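Local coordinates for protein N-acetylmuramoyl-L-alanine amidase (Mycolicibacterium smegmatis, PDB 7AGM) that is a zinc-dependent N-acetylmuramoyl-L-alanine amidase that probably cleaves the amide bond between the glycan strands and the stem peptides of peptidoglycan, at residues A[18-29]-A[81-91]; A[111-122]-A[152-163]. All blocks are in the same frame, centred on the assembly; numbering follows the deposited sequence.

Contact 1: A[18-29]-A[81-91]; sequences NGANDASIGRQV and DNALGPCVDER
The first torsion of Asn18 (chi1 -50°) sets its CG beside the backbone N and turns the amide onto the 84-86 backbone, so that OD1 comes 3.0 Å from Gly85 CA. Arg91, extended from CG to NE, reaches the same oxygen: NH2 gives OD1 a weak bond in the guanidinium plane, while NE binds Pro86 O almost straight (177°). Arg91 also salt-bridges Asp14 and bonds to His17 O, the carbonyl of a zinc ligand, so the loop after that ligand is tied to the first turn of helix 88-98. On the other branch, Asn18 ND2 donates to Asn21 OD1. Leu84 lays its two methyls on the Asp22 carboxylate, CD1 lying 3.3 Å from OD2, where Asp22 OD1 already closes an Asx turn by accepting from Ser24 N. The contact lies at the surface of the Amidase_3 domain, where the Cys87-Cys39 disulfide ties the helix N-cap to the strand 36-38 hairpin. Arg27, bent at chi3 (57°), brings NH2 to 3.1 Å from Cys87 SG; two waters in its guanidinium plane bridge it to Asp89, and Val29 CG2 packs on Val88 CG2 at 3.7 Å.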
loop_
_atom_site.group_PDB
_atom_site.type_symbol
_atom_site.label_atom_id
_atom_site.label_comp_id
_atom_site.label_asym_id
_atom_site.label_seq_id
_atom_site.Cartn_x
_atom_site.Cartn_y
_atom_site.Cartn_z
ATOM N N ASN A 18 -9.673 -6.784 4.839
ATOM C CA ASN A 18 -10.537 -6.557 5.990
ATOM C C ASN A 18 -10.167 -7.517 7.108
ATOM O O ASN A 18 -9.669 -8.619 6.861
ATOM C CB ASN A 18 -12.014 -6.852 5.682
ATOM C CG ASN A 18 -12.517 -6.176 4.427
ATOM O OD1 ASN A 18 -12.168 -5.036 4.124
ATOM N ND2 ASN A 18 -13.375 -6.881 3.698
ATOM N N GLY A 19 -10.472 -7.110 8.343
ATOM C CA GLY A 19 -10.293 -7.997 9.479
ATOM C C GLY A 19 -11.312 -9.115 9.553
ATOM O O GLY A 19 -11.095 -10.092 10.276
ATOM N N ALA A 20 -12.426 -8.985 8.835
ATOM C CA ALA A 20 -13.396 -10.059 8.711
ATOM C C ALA A 20 -14.105 -9.906 7.376
ATOM O O ALA A 20 -14.228 -8.797 6.849
ATOM C CB ALA A 20 -14.406 -10.042 9.859
ATOM N N ASN A 21 -14.560 -11.030 6.827
ATOM C CA ASN A 21 -15.204 -11.043 5.522
ATOM C C ASN A 21 -16.535 -11.775 5.599
ATOM O O ASN A 21 -16.725 -12.671 6.426
ATOM C CB ASN A 21 -14.321 -11.701 4.456
ATOM C CG ASN A 21 -13.056 -10.921 4.190
ATOM O OD1 ASN A 21 -13.058 -9.948 3.432
ATOM N ND2 ASN A 21 -11.964 -11.341 4.814
ATOM N N ASP A 22 -17.462 -11.371 4.730
ATOM C CA ASP A 22 -18.733 -12.072 4.591
ATOM C C ASP A 22 -19.032 -12.335 3.119
ATOM O O ASP A 22 -18.140 -12.225 2.270
ATOM C CB ASP A 22 -19.882 -11.304 5.264
ATOM C CG ASP A 22 -20.276 -10.026 4.515
ATOM O OD1 ASP A 22 -19.558 -9.577 3.590
ATOM O OD2 ASP A 22 -21.327 -9.458 4.869
ATOM N N ALA A 23 -20.286 -12.659 2.799
ATOM C CA ALA A 23 -20.634 -12.997 1.421
ATOM C C ALA A 23 -20.623 -11.786 0.498
ATOM O O ALA A 23 -20.596 -11.957 -0.725
ATOM C CB ALA A 23 -21.999 -13.682 1.362
ATOM N N SER A 24 -20.639 -10.573 1.049
ATOM C CA SER A 24 -20.702 -9.378 0.215
ATOM C C SER A 24 -19.377 -9.037 -0.457
ATOM O O SER A 24 -19.355 -8.170 -1.337
ATOM C CB SER A 24 -21.229 -8.180 1.014
ATOM O OG SER A 24 -20.480 -7.975 2.198
ATOM N N ILE A 25 -18.277 -9.695 -0.083
ATOM C CA ILE A 25 -16.996 -9.413 -0.724
ATOM C C ILE A 25 -16.901 -9.965 -2.138
ATOM O O ILE A 25 -15.991 -9.579 -2.876
ATOM C CB ILE A 25 -15.787 -9.853 0.130
ATOM C CG1 ILE A 25 -15.616 -11.373 0.093
ATOM C CG2 ILE A 25 -15.933 -9.337 1.563
ATOM C CD1 ILE A 25 -14.363 -11.862 0.803
ATOM N N GLY A 26 -17.815 -10.851 -2.540
ATOM C CA GLY A 26 -17.821 -11.347 -3.906
ATOM C C GLY A 26 -18.549 -10.478 -4.916
ATOM O O GLY A 26 -18.410 -10.711 -6.122
ATOM N N ARG A 27 -19.315 -9.491 -4.455
ATOM C CA ARG A 27 -20.032 -8.597 -5.357
ATOM C C ARG A 27 -19.061 -7.868 -6.279
ATOM O O ARG A 27 -17.957 -7.494 -5.876
ATOM C CB ARG A 27 -20.831 -7.579 -4.543
ATOM C CG ARG A 27 -21.641 -6.610 -5.392
ATOM C CD ARG A 27 -22.393 -5.609 -4.533
ATOM N NE ARG A 27 -21.500 -4.848 -3.662
ATOM C CZ ARG A 27 -20.892 -3.720 -4.017
ATOM N NH1 ARG A 27 -21.077 -3.220 -5.231
ATOM N NH2 ARG A 27 -20.098 -3.094 -3.159
ATOM N N GLN A 28 -19.481 -7.666 -7.526
ATOM C CA GLN A 28 -18.608 -7.094 -8.545
ATOM C C GLN A 28 -18.610 -5.572 -8.480
ATOM O O GLN A 28 -19.663 -4.940 -8.351
ATOM C CB GLN A 28 -19.062 -7.548 -9.931
ATOM C CG GLN A 28 -18.889 -9.039 -10.166
ATOM C CD GLN A 28 -17.443 -9.487 -10.037
ATOM O OE1 GLN A 28 -16.608 -9.185 -10.890
ATOM N NE2 GLN A 28 -17.142 -10.213 -8.969
ATOM N N VAL A 29 -17.417 -4.987 -8.569
ATOM C CA VAL A 29 -17.240 -3.535 -8.528
ATOM C C VAL A 29 -16.350 -3.126 -9.696
ATOM O O VAL A 29 -15.547 -3.941 -10.171
ATOM C CB VAL A 29 -16.668 -3.072 -7.174
ATOM C CG1 VAL A 29 -17.529 -3.569 -6.012
ATOM C CG2 VAL A 29 -15.223 -3.518 -7.014
ATOM N N ASP A 81 -9.570 -4.059 12.694
ATOM C CA ASP A 81 -9.014 -5.258 12.083
ATOM C C ASP A 81 -9.838 -6.489 12.450
ATOM O O ASP A 81 -9.316 -7.604 12.481
ATOM C CB ASP A 81 -7.545 -5.436 12.474
ATOM C CG ASP A 81 -6.845 -6.497 11.651
ATOM O OD1 ASP A 81 -7.066 -6.517 10.426
ATOM O OD2 ASP A 81 -6.081 -7.307 12.226
ATOM N N ASN A 82 -11.133 -6.309 12.715
ATOM C CA ASN A 82 -11.965 -7.450 13.084
ATOM C C ASN A 82 -13.358 -7.415 12.462
ATOM O O ASN A 82 -14.223 -8.194 12.884
ATOM C CB ASN A 82 -12.061 -7.608 14.613
ATOM C CG ASN A 82 -12.796 -6.457 15.278
ATOM O OD1 ASN A 82 -12.981 -5.396 14.687
ATOM N ND2 ASN A 82 -13.227 -6.667 16.518
ATOM N N ALA A 83 -13.603 -6.558 11.473
ATOM C CA ALA A 83 -14.918 -6.461 10.858
ATOM C C ALA A 83 -14.757 -6.131 9.378
ATOM O O ALA A 83 -13.645 -5.916 8.883
ATOM C CB ALA A 83 -15.784 -5.432 11.596
ATOM N N LEU A 84 -15.883 -6.092 8.670
ATOM C CA LEU A 84 -15.865 -5.789 7.246
ATOM C C LEU A 84 -15.269 -4.407 6.996
ATOM O O LEU A 84 -15.423 -3.484 7.799
ATOM C CB LEU A 84 -17.284 -5.841 6.677
ATOM C CG LEU A 84 -17.914 -7.222 6.515
ATOM C CD1 LEU A 84 -19.382 -7.083 6.156
ATOM C CD2 LEU A 84 -17.176 -8.015 5.453
ATOM N N GLY A 85 -14.571 -4.283 5.866
ATOM C CA GLY A 85 -14.047 -3.020 5.399
ATOM C C GLY A 85 -14.534 -2.736 3.990
ATOM O O GLY A 85 -15.224 -3.559 3.381
ATOM N N PRO A 86 -14.186 -1.572 3.442
ATOM C CA PRO A 86 -14.787 -1.141 2.173
ATOM C C PRO A 86 -14.262 -1.927 0.978
ATOM O O PRO A 86 -13.155 -2.463 0.987
ATOM C CB PRO A 86 -14.373 0.333 2.064
ATOM C CG PRO A 86 -13.940 0.732 3.445
ATOM C CD PRO A 86 -13.364 -0.512 4.048
ATOM N N CYS A 87 -15.085 -1.964 -0.074
ATOM C CA CYS A 87 -14.686 -2.568 -1.342
ATOM C C CYS A 87 -13.534 -1.790 -1.981
ATOM O O CYS A 87 -13.259 -0.633 -1.646
ATOM C CB CYS A 87 -15.857 -2.578 -2.324
ATOM S SG CYS A 87 -17.311 -3.467 -1.746
ATOM N N VAL A 88 -12.878 -2.435 -2.952
ATOM C CA VAL A 88 -11.692 -1.842 -3.569
ATOM C C VAL A 88 -12.025 -0.559 -4.320
ATOM O O VAL A 88 -11.217 0.374 -4.341
ATOM C CB VAL A 88 -10.930 -2.861 -4.442
ATOM C CG1 VAL A 88 -10.292 -3.951 -3.573
ATOM C CG2 VAL A 88 -11.842 -3.462 -5.487
ATOM N N ASP A 89 -13.208 -0.480 -4.938
ATOM C CA ASP A 89 -13.597 0.771 -5.583
ATOM C C ASP A 89 -13.916 1.846 -4.549
ATOM O O ASP A 89 -13.573 3.022 -4.741
ATOM C CB ASP A 89 -14.753 0.557 -6.567
ATOM C CG ASP A 89 -16.034 0.075 -5.898
ATOM O OD1 ASP A 89 -15.967 -0.614 -4.856
ATOM O OD2 ASP A 89 -17.119 0.355 -6.450
ATOM N N GLU A 90 -14.544 1.450 -3.434
ATOM C CA GLU A 90 -14.853 2.388 -2.359
ATOM C C GLU A 90 -13.588 2.962 -1.726
ATOM O O GLU A 90 -13.558 4.138 -1.351
ATOM C CB GLU A 90 -15.731 1.703 -1.305
ATOM C CG GLU A 90 -17.117 1.314 -1.819
ATOM C CD GLU A 90 -17.962 0.524 -0.810
ATOM O OE1 GLU A 90 -17.401 -0.195 0.046
ATOM O OE2 GLU A 90 -19.205 0.622 -0.884
ATOM N N ARG A 91 -12.535 2.152 -1.585
ATOM C CA ARG A 91 -11.286 2.679 -1.037
ATOM C C ARG A 91 -10.684 3.752 -1.942
ATOM O O ARG A 91 -10.137 4.753 -1.456
ATOM C CB ARG A 91 -10.301 1.538 -0.771
ATOM C CG ARG A 91 -10.795 0.551 0.288
ATOM C CD ARG A 91 -9.889 -0.649 0.399
ATOM N NE ARG A 91 -10.447 -1.627 1.337
ATOM C CZ ARG A 91 -9.806 -2.162 2.378
ATOM N NH1 ARG A 91 -8.543 -1.840 2.640
ATOM N NH2 ARG A 91 -10.432 -3.041 3.154
HETATM O O HOH W 1 -15.592 -5.508 1.996
HETATM O O HOH W 2 -11.245 -4.923 9.130
HETATM O O HOH W 3 -18.807 -0.749 -3.808
HETATM O O HOH W 4 -19.762 -0.562 -6.573
#

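Contact 2: A[111-122]-A[152-163]; sequences GPPTGRGFHVLY and PPATYIGQGGLN
Ile157 CG2 sits over the centre of the His119 imidazole, 3.5 Å from the ring centroid and only 8° off its normal, a CH-pi contact. Both CG2 of Ile157 and CG of His119 (chi1 63°) stand between backbone N and carbonyl carbon on their own residues, which brings methyl and ring face together. Further along, Pro153 CA lies over the rim of one Phe118 face, and helix 134-148 packs against the same ring through Arg143 and Leu146. Pro152 CG covers one face of the Arg116 guanidinium, 3.5 Å from NH1, while NE of that arginine salt-bridges Asp191. Tyr156 leans its ring on the type I turn Pro112-Gly115, with CD2 3.9 Å from Pro112 CD. Its OH bonds to Asp109 and also accepts from a water that donates to Gly117 O and lies 2.7 Å from His119 ND1, in the imidazole plane. Asn163 OD1 lies 3.3 Å from His119 CD2, near the ring plane at its edge, and also bonds to Arg165. Backbone bonds join the segments in two groups: 116-118 with 152-155, including Phe118 N to Pro152 O and Ala154 N to Phe118 O at 2.7 Å, and 120-122 with 161-163, where Val120 N reaches Gly161 O at 2.8 Å but Asn163 N to Val120 O and Tyr122 N to Asn163 O are weak. Gly117 and Gly161 have backbone angles that call for glycine. Strands 119-123 and 162-165, parallel neighbours linked through helix 134-148, form a beta-alpha-beta crossover at the edge of the amidase's mixed sheet.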
loop_
_atom_site.group_PDB
_atom_site.type_symbol
_atom_site.label_atom_id
_atom_site.label_comp_id
_atom_site.label_asym_id
_atom_site.label_seq_id
_atom_site.Cartn_x
_atom_site.Cartn_y
_atom_site.Cartn_z
ATOM N N GLY A 111 4.009 -15.313 -2.919
ATOM C CA GLY A 111 4.773 -15.766 -4.057
ATOM C C GLY A 111 5.549 -17.026 -3.734
ATOM O O GLY A 111 5.380 -17.623 -2.662
ATOM N N PRO A 112 6.414 -17.458 -4.648
ATOM C CA PRO A 112 7.226 -18.655 -4.396
ATOM C C PRO A 112 8.030 -18.492 -3.120
ATOM O O PRO A 112 8.614 -17.425 -2.875
ATOM C CB PRO A 112 8.146 -18.728 -5.627
ATOM C CG PRO A 112 8.123 -17.357 -6.213
ATOM C CD PRO A 112 6.752 -16.826 -5.934
ATOM N N PRO A 113 8.072 -19.523 -2.272
ATOM C CA PRO A 113 8.633 -19.337 -0.921
ATOM C C PRO A 113 10.092 -18.918 -0.890
ATOM O O PRO A 113 10.512 -18.299 0.094
ATOM C CB PRO A 113 8.397 -20.693 -0.237
ATOM C CG PRO A 113 8.179 -21.658 -1.355
ATOM C CD PRO A 113 7.540 -20.881 -2.470
ATOM N N THR A 114 10.874 -19.212 -1.936
ATOM C CA THR A 114 12.275 -18.805 -1.972
ATOM C C THR A 114 12.464 -17.349 -2.381
ATOM O O THR A 114 13.585 -16.838 -2.282
ATOM C CB THR A 114 13.085 -19.698 -2.923
ATOM O OG1 THR A 114 12.521 -19.641 -4.239
ATOM C CG2 THR A 114 13.089 -21.146 -2.434
ATOM N N GLY A 115 11.415 -16.674 -2.836
ATOM C CA GLY A 115 11.506 -15.280 -3.232
ATOM C C GLY A 115 11.084 -14.375 -2.088
ATOM O O GLY A 115 10.120 -14.663 -1.383
ATOM N N ARG A 116 11.818 -13.282 -1.910
ATOM C CA ARG A 116 11.510 -12.332 -0.852
ATOM C C ARG A 116 11.721 -10.920 -1.362
ATOM O O ARG A 116 12.264 -10.697 -2.452
ATOM C CB ARG A 116 12.372 -12.561 0.396
ATOM C CG ARG A 116 13.806 -12.049 0.275
ATOM C CD ARG A 116 14.487 -11.919 1.636
ATOM N NE ARG A 116 13.813 -10.942 2.483
ATOM C CZ ARG A 116 14.427 -10.088 3.302
ATOM N NH1 ARG A 116 15.751 -10.067 3.397
ATOM N NH2 ARG A 116 13.708 -9.244 4.027
ATOM N N GLY A 117 11.273 -9.957 -0.569
ATOM C CA GLY A 117 11.512 -8.558 -0.857
ATOM C C GLY A 117 10.243 -7.824 -1.256
ATOM O O GLY A 117 9.157 -8.397 -1.366
ATOM N N PHE A 118 10.405 -6.519 -1.463
ATOM C CA PHE A 118 9.286 -5.608 -1.699
ATOM C C PHE A 118 9.084 -5.332 -3.188
ATOM O O PHE A 118 10.006 -5.434 -4.004
ATOM C CB PHE A 118 9.505 -4.271 -0.970
ATOM C CG PHE A 118 10.537 -3.384 -1.627
ATOM C CD1 PHE A 118 10.185 -2.537 -2.679
ATOM C CD2 PHE A 118 11.861 -3.408 -1.210
ATOM C CE1 PHE A 118 11.139 -1.741 -3.301
ATOM C CE2 PHE A 118 12.819 -2.608 -1.830
ATOM C CZ PHE A 118 12.449 -1.770 -2.880
ATOM N N HIS A 119 7.863 -4.934 -3.536
ATOM C CA HIS A 119 7.647 -4.284 -4.822
ATOM C C HIS A 119 6.592 -3.196 -4.686
ATOM O O HIS A 119 5.674 -3.290 -3.861
ATOM C CB HIS A 119 7.443 -5.267 -6.010
ATOM C CG HIS A 119 6.236 -6.151 -5.909
ATOM N ND1 HIS A 119 6.093 -7.123 -4.940
ATOM C CD2 HIS A 119 5.145 -6.256 -6.707
ATOM C CE1 HIS A 119 4.949 -7.761 -5.124
ATOM N NE2 HIS A 119 4.355 -7.255 -6.191
ATOM N N VAL A 120 6.773 -2.135 -5.473
ATOM C CA VAL A 120 5.916 -0.953 -5.447
ATOM C C VAL A 120 5.135 -0.924 -6.749
ATOM O O VAL A 120 5.727 -0.840 -7.834
ATOM C CB VAL A 120 6.715 0.347 -5.254
ATOM C CG1 VAL A 120 5.766 1.559 -5.230
ATOM C CG2 VAL A 120 7.544 0.285 -3.969
ATOM N N LEU A 121 3.811 -1.001 -6.638
ATOM C CA LEU A 121 2.916 -1.023 -7.786
ATOM C C LEU A 121 2.396 0.376 -8.079
ATOM O O LEU A 121 2.113 1.158 -7.165
ATOM C CB LEU A 121 1.717 -1.939 -7.533
ATOM C CG LEU A 121 1.921 -3.456 -7.437
ATOM C CD1 LEU A 121 2.796 -3.886 -6.250
ATOM C CD2 LEU A 121 0.560 -4.137 -7.380
ATOM N N TYR A 122 2.243 0.678 -9.366
ATOM C CA TYR A 122 1.645 1.939 -9.773
ATOM C C TYR A 122 0.850 1.718 -11.052
ATOM O O TYR A 122 1.157 0.825 -11.846
ATOM C CB TYR A 122 2.697 3.043 -9.939
ATOM C CG TYR A 122 3.766 2.749 -10.968
ATOM C CD1 TYR A 122 4.869 1.961 -10.656
ATOM C CD2 TYR A 122 3.678 3.275 -12.262
ATOM C CE1 TYR A 122 5.851 1.700 -11.608
ATOM C CE2 TYR A 122 4.647 3.028 -13.207
ATOM C CZ TYR A 122 5.731 2.240 -12.884
ATOM O OH TYR A 122 6.676 2.013 -13.863
ATOM N N PRO A 152 15.320 -5.875 0.638
ATOM C CA PRO A 152 15.691 -6.140 -0.754
ATOM C C PRO A 152 14.497 -5.950 -1.672
ATOM O O PRO A 152 13.363 -6.273 -1.303
ATOM C CB PRO A 152 16.135 -7.611 -0.728
ATOM C CG PRO A 152 15.401 -8.202 0.416
ATOM C CD PRO A 152 15.288 -7.109 1.452
ATOM N N PRO A 153 14.702 -5.402 -2.866
ATOM C CA PRO A 153 13.634 -5.433 -3.870
ATOM C C PRO A 153 13.310 -6.874 -4.223
ATOM O O PRO A 153 14.194 -7.737 -4.249
ATOM C CB PRO A 153 14.238 -4.679 -5.062
ATOM C CG PRO A 153 15.708 -4.686 -4.832
ATOM C CD PRO A 153 15.915 -4.721 -3.349
ATOM N N ALA A 154 12.027 -7.125 -4.484
ATOM C CA ALA A 154 11.537 -8.478 -4.711
ATOM C C ALA A 154 12.336 -9.171 -5.797
ATOM O O ALA A 154 12.628 -8.590 -6.843
ATOM C CB ALA A 154 10.062 -8.458 -5.111
ATOM N N THR A 155 12.665 -10.433 -5.536
ATOM C CA THR A 155 13.437 -11.263 -6.449
ATOM C C THR A 155 12.569 -12.018 -7.448
ATOM O O THR A 155 13.110 -12.675 -8.343
ATOM C CB THR A 155 14.259 -12.282 -5.646
ATOM O OG1 THR A 155 13.379 -13.076 -4.837
ATOM C CG2 THR A 155 15.268 -11.576 -4.744
ATOM N N TYR A 156 11.244 -11.932 -7.328
ATOM C CA TYR A 156 10.341 -12.828 -8.038
ATOM C C TYR A 156 9.269 -12.129 -8.863
ATOM O O TYR A 156 8.525 -12.814 -9.573
ATOM C CB TYR A 156 9.661 -13.799 -7.053
ATOM C CG TYR A 156 8.766 -13.115 -6.037
ATOM C CD1 TYR A 156 9.288 -12.586 -4.859
ATOM C CD2 TYR A 156 7.402 -12.991 -6.262
ATOM C CE1 TYR A 156 8.471 -11.958 -3.934
ATOM C CE2 TYR A 156 6.576 -12.362 -5.338
ATOM C CZ TYR A 156 7.117 -11.847 -4.178
ATOM O OH TYR A 156 6.304 -11.219 -3.259
ATOM N N ILE A 157 9.155 -10.804 -8.788
ATOM C CA ILE A 157 8.168 -10.065 -9.563
ATOM C C ILE A 157 8.682 -8.640 -9.686
ATOM O O ILE A 157 9.410 -8.154 -8.816
ATOM C CB ILE A 157 6.766 -10.129 -8.901
ATOM C CG1 ILE A 157 5.716 -9.440 -9.783
ATOM C CG2 ILE A 157 6.811 -9.525 -7.498
ATOM C CD1 ILE A 157 4.299 -9.592 -9.279
ATOM N N GLY A 158 8.327 -7.980 -10.787
ATOM C CA GLY A 158 8.731 -6.608 -11.014
ATOM C C GLY A 158 10.186 -6.482 -11.433
ATOM O O GLY A 158 10.897 -7.469 -11.650
ATOM N N GLN A 159 10.630 -5.229 -11.541
ATOM C CA GLN A 159 12.003 -4.906 -11.928
ATOM C C GLN A 159 12.576 -3.920 -10.919
ATOM O O GLN A 159 12.118 -2.776 -10.835
ATOM C CB GLN A 159 12.058 -4.326 -13.343
ATOM C CG GLN A 159 11.717 -5.330 -14.433
ATOM C CD GLN A 159 12.673 -6.512 -14.459
ATOM O OE1 GLN A 159 13.846 -6.388 -14.097
ATOM N NE2 GLN A 159 12.174 -7.668 -14.885
ATOM N N GLY A 160 13.566 -4.367 -10.149
ATOM C CA GLY A 160 14.195 -3.504 -9.168
ATOM C C GLY A 160 13.263 -3.014 -8.085
ATOM O O GLY A 160 13.546 -2.001 -7.440
ATOM N N GLY A 161 12.148 -3.703 -7.865
ATOM C CA GLY A 161 11.183 -3.272 -6.880
ATOM C C GLY A 161 10.082 -2.382 -7.410
ATOM O O GLY A 161 9.275 -1.897 -6.613
ATOM N N LEU A 162 10.037 -2.126 -8.721
ATOM C CA LEU A 162 8.966 -1.375 -9.366
ATOM C C LEU A 162 8.114 -2.325 -10.197
ATOM O O LEU A 162 8.634 -3.256 -10.821
ATOM C CB LEU A 162 9.538 -0.281 -10.277
ATOM C CG LEU A 162 10.153 0.918 -9.557
ATOM C CD1 LEU A 162 10.842 1.833 -10.565
ATOM C CD2 LEU A 162 9.086 1.678 -8.762
ATOM N N ASN A 163 6.807 -2.082 -10.226
ATOM C CA ASN A 163 5.858 -3.020 -10.827
ATOM C C ASN A 163 4.689 -2.234 -11.417
ATOM O O ASN A 163 3.651 -2.041 -10.772
ATOM C CB ASN A 163 5.390 -4.028 -9.774
ATOM C CG ASN A 163 4.579 -5.181 -10.343
ATOM O OD1 ASN A 163 3.691 -5.702 -9.663
ATOM N ND2 ASN A 163 4.890 -5.601 -11.568
HETATM O O HOH W 5 14.781 -14.339 -2.728
HETATM O O HOH W 6 6.855 -8.379 -2.720
#

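Overall arrangement
Both segments of contact 1 precede those of contact 2 in the sequence; the centres lie 26 Å apart and the nearest atoms about 12 Å, so they do not meet. Contact 1 is a surface contact joining the loop after strand 10-15 to the start of helix 88-98, whereas contact 2 pairs strand 162-165, an outermost strand of the mixed six-stranded sheet, with its neighbour 119-123. Strands 102-109 and 178-185 lie between strands 10-15 and 119-123 in that sheet. The zinc ion, bound by His17, Glu52 and His107, is about 9 Å from the side chains of Arg91 in contact 1 and Leu121 in contact 2, so both approach the metal site without supplying a ligand.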